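Local coordinates for protein citrate synthase (PDB 2P2W) that probably catalyses the condensation of oxaloacetate with acetyl-CoA to give citrate and CoA, a step of the tricarboxylic acid cycle, at residues A[48-53]-A[61-66]; A[82-87]-A[95-100]. One frame throughout, in Å; residues are numbered along the deposited sequence.

Contact 1: residues A[48-53]-A[61-66]; sequences FLWYGK and EEFKRK
Phe-63 reaches from helix 57-69 into the angle between Trp-50 and Tyr-51, and the contact consists of three aromatic rings. With CG anti to the backbone N (chi1 -174°), its ring extends away from its own helix and presents the far rim, CE1 and CZ, to helix 42-51. Phe-63 CZ lies 3.9 Å from CZ3 of Trp-50, on the six-membered side of the indole. Here each ring is met at its edge, near its own plane, which makes this edge-to-edge packing and not a stack; the side chains themselves cross at about a right angle. The neighbouring corner, Phe-63 CE1, comes within 4.0 Å of Tyr-51 CE2, reached near the plane of the phenol ring but at a slant to that of Phe-63. The contact between the segments is thus wholly apolar.

Outside them, the indole is fixed by its other end: Trp-50 NE1 is hydrogen-bonded to Thr-330 OG1 of helix 317-337. Tyr-47 meets Phe-63 edge-to-face, and Ile-116 of helix 110-133 touches both Phe-63 and Tyr-51.

Helix 42-51 ends just after Tyr-51: Gly-52 leaves helical geometry with a positive phi (84°), a conformation that suits glycine. The arrangement is that of two consecutive helices joined by a short connection and packed through an aromatic cluster, within the largely helical fold of citrate synthase.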
loop_
_atom_site.group_PDB
_atom_site.type_symbol
_atom_site.label_atom_id
_atom_site.label_comp_id
_atom_site.label_asym_id
_atom_site.label_seq_id
_atom_site.Cartn_x
_atom_site.Cartn_y
_atom_site.Cartn_z
ATOM N N PHE A 48 20.784 2.648 15.020
ATOM C CA PHE A 48 21.798 2.181 14.082
ATOM C C PHE A 48 21.263 2.099 12.653
ATOM O O PHE A 48 21.940 2.492 11.704
ATOM C CB PHE A 48 22.321 0.815 14.537
ATOM C CG PHE A 48 23.406 0.254 13.665
ATOM C CD1 PHE A 48 24.466 1.052 13.245
ATOM C CD2 PHE A 48 23.385 -1.084 13.287
ATOM C CE1 PHE A 48 25.491 0.526 12.459
ATOM C CE2 PHE A 48 24.405 -1.622 12.503
ATOM C CZ PHE A 48 25.461 -0.813 12.088
ATOM N N LEU A 49 20.044 1.593 12.501
ATOM C CA LEU A 49 19.445 1.477 11.174
ATOM C C LEU A 49 19.147 2.843 10.545
ATOM O O LEU A 49 19.394 3.048 9.359
ATOM C CB LEU A 49 18.163 0.639 11.245
ATOM C CG LEU A 49 18.385 -0.865 11.420
ATOM C CD1 LEU A 49 17.061 -1.579 11.672
ATOM C CD2 LEU A 49 19.063 -1.415 10.168
ATOM N N TRP A 50 18.628 3.775 11.342
ATOM C CA TRP A 50 18.293 5.108 10.843
ATOM C C TRP A 50 19.472 6.065 10.679
ATOM O O TRP A 50 19.519 6.830 9.718
ATOM C CB TRP A 50 17.259 5.787 11.755
ATOM C CG TRP A 50 15.843 5.331 11.550
ATOM C CD1 TRP A 50 15.210 5.128 10.354
ATOM C CD2 TRP A 50 14.872 5.068 12.568
ATOM N NE1 TRP A 50 13.901 4.756 10.566
ATOM C CE2 TRP A 50 13.667 4.710 11.915
ATOM C CE3 TRP A 50 14.900 5.101 13.970
ATOM C CZ2 TRP A 50 12.500 4.386 12.619
ATOM C CZ3 TRP A 50 13.738 4.779 14.670
ATOM C CH2 TRP A 50 12.554 4.425 13.990
ATOM N N TYR A 51 20.417 6.028 11.613
ATOM C CA TYR A 51 21.558 6.943 11.567
ATOM C C TYR A 51 22.847 6.414 10.960
ATOM O O TYR A 51 23.737 7.196 10.630
ATOM C CB TYR A 51 21.824 7.487 12.970
ATOM C CG TYR A 51 20.725 8.409 13.450
ATOM C CD1 TYR A 51 20.662 9.736 13.018
ATOM C CD2 TYR A 51 19.724 7.946 14.304
ATOM C CE1 TYR A 51 19.630 10.576 13.423
ATOM C CE2 TYR A 51 18.689 8.776 14.714
ATOM C CZ TYR A 51 18.648 10.091 14.270
ATOM O OH TYR A 51 17.624 10.915 14.678
ATOM N N GLY A 52 22.957 5.099 10.816
ATOM C CA GLY A 52 24.150 4.524 10.214
ATOM C C GLY A 52 25.349 4.293 11.117
ATOM O O GLY A 52 26.422 3.922 10.643
ATOM N N LYS A 53 25.187 4.505 12.416
ATOM C CA LYS A 53 26.290 4.283 13.344
ATOM C C LYS A 53 25.744 3.917 14.719
ATOM O O LYS A 53 24.627 4.298 15.067
ATOM C CB LYS A 53 27.141 5.546 13.454
ATOM C CG LYS A 53 26.433 6.685 14.155
ATOM C CD LYS A 53 27.116 8.019 13.898
ATOM C CE LYS A 53 26.623 9.073 14.880
ATOM N NZ LYS A 53 25.146 9.247 14.819
ATOM N N GLU A 61 20.996 7.545 25.223
ATOM C CA GLU A 61 20.184 8.050 26.322
ATOM C C GLU A 61 19.185 9.081 25.807
ATOM O O GLU A 61 17.995 9.021 26.120
ATOM C CB GLU A 61 21.078 8.689 27.390
ATOM C CG GLU A 61 20.369 8.961 28.706
ATOM C CD GLU A 61 21.208 9.790 29.671
ATOM O OE1 GLU A 61 21.627 10.911 29.297
ATOM O OE2 GLU A 61 21.446 9.318 30.804
ATOM N N GLU A 62 19.677 10.030 25.017
ATOM C CA GLU A 62 18.827 11.073 24.457
ATOM C C GLU A 62 17.827 10.505 23.451
ATOM O O GLU A 62 16.678 10.945 23.386
ATOM C CB GLU A 62 19.690 12.147 23.790
ATOM C CG GLU A 62 20.397 13.056 24.784
ATOM C CD GLU A 62 21.581 13.784 24.174
ATOM O OE1 GLU A 62 21.521 14.117 22.970
ATOM O OE2 GLU A 62 22.566 14.030 24.904
ATOM N N PHE A 63 18.262 9.523 22.670
ATOM C CA PHE A 63 17.379 8.916 21.683
ATOM C C PHE A 63 16.264 8.136 22.379
ATOM O O PHE A 63 15.126 8.120 21.911
ATOM C CB PHE A 63 18.168 7.987 20.754
ATOM C CG PHE A 63 17.355 7.437 19.610
ATOM C CD1 PHE A 63 16.836 8.288 18.634
ATOM C CD2 PHE A 63 17.092 6.075 19.521
ATOM C CE1 PHE A 63 16.062 7.789 17.581
ATOM C CE2 PHE A 63 16.320 5.562 18.473
ATOM C CZ PHE A 63 15.803 6.421 17.502
ATOM N N LYS A 64 16.586 7.485 23.496
ATOM C CA LYS A 64 15.577 6.723 24.226
ATOM C C LYS A 64 14.534 7.662 24.814
ATOM O O LYS A 64 13.347 7.344 24.833
ATOM C CB LYS A 64 16.214 5.879 25.337
ATOM C CG LYS A 64 16.745 4.535 24.855
ATOM C CD LYS A 64 17.436 3.752 25.965
ATOM C CE LYS A 64 16.451 3.348 27.054
ATOM N NZ LYS A 64 16.783 2.017 27.639
ATOM N N ARG A 65 14.974 8.823 25.290
ATOM C CA ARG A 65 14.038 9.794 25.848
ATOM C C ARG A 65 13.159 10.379 24.744
ATOM O O ARG A 65 11.994 10.703 24.976
ATOM C CB ARG A 65 14.785 10.922 26.572
ATOM C CG ARG A 65 15.452 10.490 27.872
ATOM C CD ARG A 65 15.609 11.675 28.815
ATOM N NE ARG A 65 16.428 12.735 28.240
ATOM C CZ ARG A 65 17.735 12.865 28.446
ATOM N NH1 ARG A 65 18.377 12.000 29.220
ATOM N NH2 ARG A 65 18.401 13.858 27.873
ATOM N N LYS A 66 13.722 10.508 23.544
ATOM C CA LYS A 66 12.986 11.044 22.401
ATOM C C LYS A 66 11.852 10.098 22.014
ATOM O O LYS A 66 10.692 10.510 21.899
ATOM C CB LYS A 66 13.919 11.229 21.199
ATOM C CG LYS A 66 13.199 11.676 19.929
ATOM C CD LYS A 66 14.171 11.938 18.785
ATOM C CE LYS A 66 14.888 13.261 18.965
ATOM N NZ LYS A 66 14.154 14.353 18.265
#

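Contact 2: residues A[82-87]-A[95-100]; sequences YHLPKN and KIFLSI
Leu-84 sends its side chain toward helix 90-98, where Ile-96 and Phe-97 receive its two methyl groups separately. The CB bond starts out in that direction, CG stands beside the backbone N, anti to the carbonyl carbon (chi1 -71°), and there the path forks. Leu-84 CD1 sits 3.9 Å from Phe-97 CE2, with CZ equally near; it approaches obliquely, against the far end of a ring that comes from the opposite direction. Leu-84 CD2 meets CD1 of Ile-96 tip to tip at 4.1 Å. One leucine thus spans two successive residues, and with the CA atoms of Leu-84 and Ile-96 10.0 Å apart, it is the side chains that bridge the gap. Within segment 95-100, Ser-99 OG donates a hydrogen bond to the carbonyl O of Lys-95, at 2.8 Å.

Helix 110-133 ties loop 82-87 from outside: the Tyr-132 hydroxyl is hydrogen-bonded to the carbonyl O of Leu-84 and that of Tyr-129 to the carbonyl O of Pro-85. Phe-97 also touches Ala-77, Leu-81 and Ile-125, so the buried contact lies where helices 75-81, 90-98 and 110-133 converge, beside the second subunit, whose His-83 stacks on His-83 of this chain.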
loop_
_atom_site.group_PDB
_atom_site.type_symbol
_atom_site.label_atom_id
_atom_site.label_comp_id
_atom_site.label_asym_id
_atom_site.label_seq_id
_atom_site.Cartn_x
_atom_site.Cartn_y
_atom_site.Cartn_z
ATOM N N TYR A 82 -12.817 4.666 20.842
ATOM C CA TYR A 82 -13.988 4.196 21.587
ATOM C C TYR A 82 -15.264 4.055 20.727
ATOM O O TYR A 82 -16.337 3.722 21.219
ATOM C CB TYR A 82 -14.227 5.134 22.780
ATOM C CG TYR A 82 -13.302 4.766 23.896
ATOM C CD1 TYR A 82 -13.545 3.626 24.658
ATOM C CD2 TYR A 82 -12.169 5.540 24.162
ATOM C CE1 TYR A 82 -12.656 3.247 25.660
ATOM C CE2 TYR A 82 -11.283 5.166 25.168
ATOM C CZ TYR A 82 -11.525 4.025 25.917
ATOM O OH TYR A 82 -10.641 3.637 26.909
ATOM N N HIS A 83 -15.139 4.344 19.407
ATOM C CA HIS A 83 -16.290 4.172 18.517
ATOM C C HIS A 83 -16.014 3.093 17.448
ATOM O O HIS A 83 -16.776 2.899 16.511
ATOM C CB HIS A 83 -16.603 5.512 17.826
ATOM C CG HIS A 83 -17.114 6.530 18.828
ATOM N ND1 HIS A 83 -16.318 7.482 19.382
ATOM C CD2 HIS A 83 -18.414 6.687 19.336
ATOM C CE1 HIS A 83 -17.122 8.173 20.220
ATOM N NE2 HIS A 83 -18.382 7.720 20.215
ATOM N N LEU A 84 -14.844 2.422 17.596
ATOM C CA LEU A 84 -14.470 1.363 16.641
ATOM C C LEU A 84 -15.022 0.002 17.078
ATOM O O LEU A 84 -15.290 -0.242 18.247
ATOM C CB LEU A 84 -12.952 1.218 16.630
ATOM C CG LEU A 84 -12.149 2.355 15.991
ATOM C CD1 LEU A 84 -10.657 2.071 16.110
ATOM C CD2 LEU A 84 -12.437 2.537 14.496
ATOM N N PRO A 85 -15.200 -0.907 16.109
ATOM C CA PRO A 85 -15.696 -2.241 16.452
ATOM C C PRO A 85 -14.592 -2.861 17.307
ATOM O O PRO A 85 -13.435 -2.453 17.206
ATOM C CB PRO A 85 -15.818 -2.924 15.091
ATOM C CG PRO A 85 -16.119 -1.786 14.169
ATOM C CD PRO A 85 -15.170 -0.714 14.649
ATOM N N LYS A 86 -14.936 -3.837 18.139
ATOM C CA LYS A 86 -13.949 -4.472 19.003
ATOM C C LYS A 86 -13.385 -5.770 18.433
ATOM O O LYS A 86 -12.694 -6.511 19.131
ATOM C CB LYS A 86 -14.565 -4.749 20.378
ATOM C CG LYS A 86 -14.933 -3.495 21.156
ATOM C CD LYS A 86 -15.579 -3.855 22.484
ATOM C CE LYS A 86 -15.777 -2.627 23.355
ATOM N NZ LYS A 86 -16.617 -1.600 22.680
ATOM N N ASN A 87 -13.661 -6.040 17.164
ATOM C CA ASN A 87 -13.177 -7.275 16.558
ATOM C C ASN A 87 -12.335 -7.051 15.309
ATOM O O ASN A 87 -12.327 -7.886 14.409
ATOM C CB ASN A 87 -14.368 -8.168 16.210
ATOM C CG ASN A 87 -15.206 -7.596 15.089
ATOM O OD1 ASN A 87 -15.480 -6.396 15.056
ATOM N ND2 ASN A 87 -15.621 -8.453 14.163
ATOM N N LYS A 95 -3.554 0.739 10.392
ATOM C CA LYS A 95 -3.862 1.532 9.200
ATOM C C LYS A 95 -4.718 2.736 9.566
ATOM O O LYS A 95 -4.439 3.871 9.164
ATOM C CB LYS A 95 -4.638 0.705 8.174
ATOM C CG LYS A 95 -3.860 -0.381 7.464
ATOM C CD LYS A 95 -4.826 -1.126 6.565
ATOM C CE LYS A 95 -4.295 -2.477 6.140
ATOM N NZ LYS A 95 -5.369 -3.232 5.436
ATOM N N ILE A 96 -5.779 2.466 10.320
ATOM C CA ILE A 96 -6.705 3.507 10.750
ATOM C C ILE A 96 -6.006 4.653 11.466
ATOM O O ILE A 96 -6.138 5.815 11.080
ATOM C CB ILE A 96 -7.780 2.934 11.699
ATOM C CG1 ILE A 96 -8.650 1.920 10.951
ATOM C CG2 ILE A 96 -8.631 4.070 12.266
ATOM C CD1 ILE A 96 -9.600 1.136 11.856
ATOM N N PHE A 97 -5.261 4.330 12.514
ATOM C CA PHE A 97 -4.636 5.391 13.300
ATOM C C PHE A 97 -3.483 6.105 12.565
ATOM O O PHE A 97 -3.070 7.197 12.925
ATOM C CB PHE A 97 -4.171 4.805 14.642
ATOM C CG PHE A 97 -5.355 4.608 15.552
ATOM C CD1 PHE A 97 -5.978 5.711 16.126
ATOM C CD2 PHE A 97 -5.856 3.334 15.776
ATOM C CE1 PHE A 97 -7.109 5.538 16.916
ATOM C CE2 PHE A 97 -6.989 3.167 16.566
ATOM C CZ PHE A 97 -7.626 4.263 17.135
ATOM N N LEU A 98 -2.923 5.452 11.519
ATOM C CA LEU A 98 -1.872 6.135 10.754
ATOM C C LEU A 98 -2.459 7.050 9.674
ATOM O O LEU A 98 -1.764 7.804 9.005
ATOM C CB LEU A 98 -0.980 5.089 10.072
ATOM C CG LEU A 98 -0.137 4.249 11.036
ATOM C CD1 LEU A 98 0.930 3.443 10.302
ATOM C CD2 LEU A 98 0.608 5.069 12.091
ATOM N N SER A 99 -3.791 6.921 9.481
ATOM C CA SER A 99 -4.454 7.663 8.407
ATOM C C SER A 99 -5.279 8.849 8.928
ATOM O O SER A 99 -6.058 9.459 8.209
ATOM C CB SER A 99 -5.373 6.697 7.658
ATOM O OG SER A 99 -4.583 5.689 7.028
ATOM N N ILE A 100 -5.129 9.150 10.230
ATOM C CA ILE A 100 -5.811 10.330 10.753
ATOM C C ILE A 100 -4.845 11.515 10.896
ATOM O O ILE A 100 -4.355 11.844 11.968
ATOM C CB ILE A 100 -6.458 9.978 12.095
ATOM C CG1 ILE A 100 -7.508 8.883 11.884
ATOM C CG2 ILE A 100 -7.185 11.210 12.666
ATOM C CD1 ILE A 100 -7.804 8.094 13.161
#

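Contacts 1 and 2 come one after the other along the chain, the first closing before the second opens, and their centres lie 29 Å apart with nearest atoms about 12 Å from each other. Each brings together segments only eight residues apart in sequence, one joining helices 42-51 and 57-69, the other folding loop 82-87 back on helix 90-98. Helix 110-133 is their common neighbour: Ile-116 packs at contact 1, whereas Ile-125, Tyr-129 and Tyr-132, further along, serve contact 2. Only contact 2 adjoins the second subunit. Both lie away from the predicted active-site residues His-250 and Asp-300, and illustrate local apolar packing assembled along one long helix.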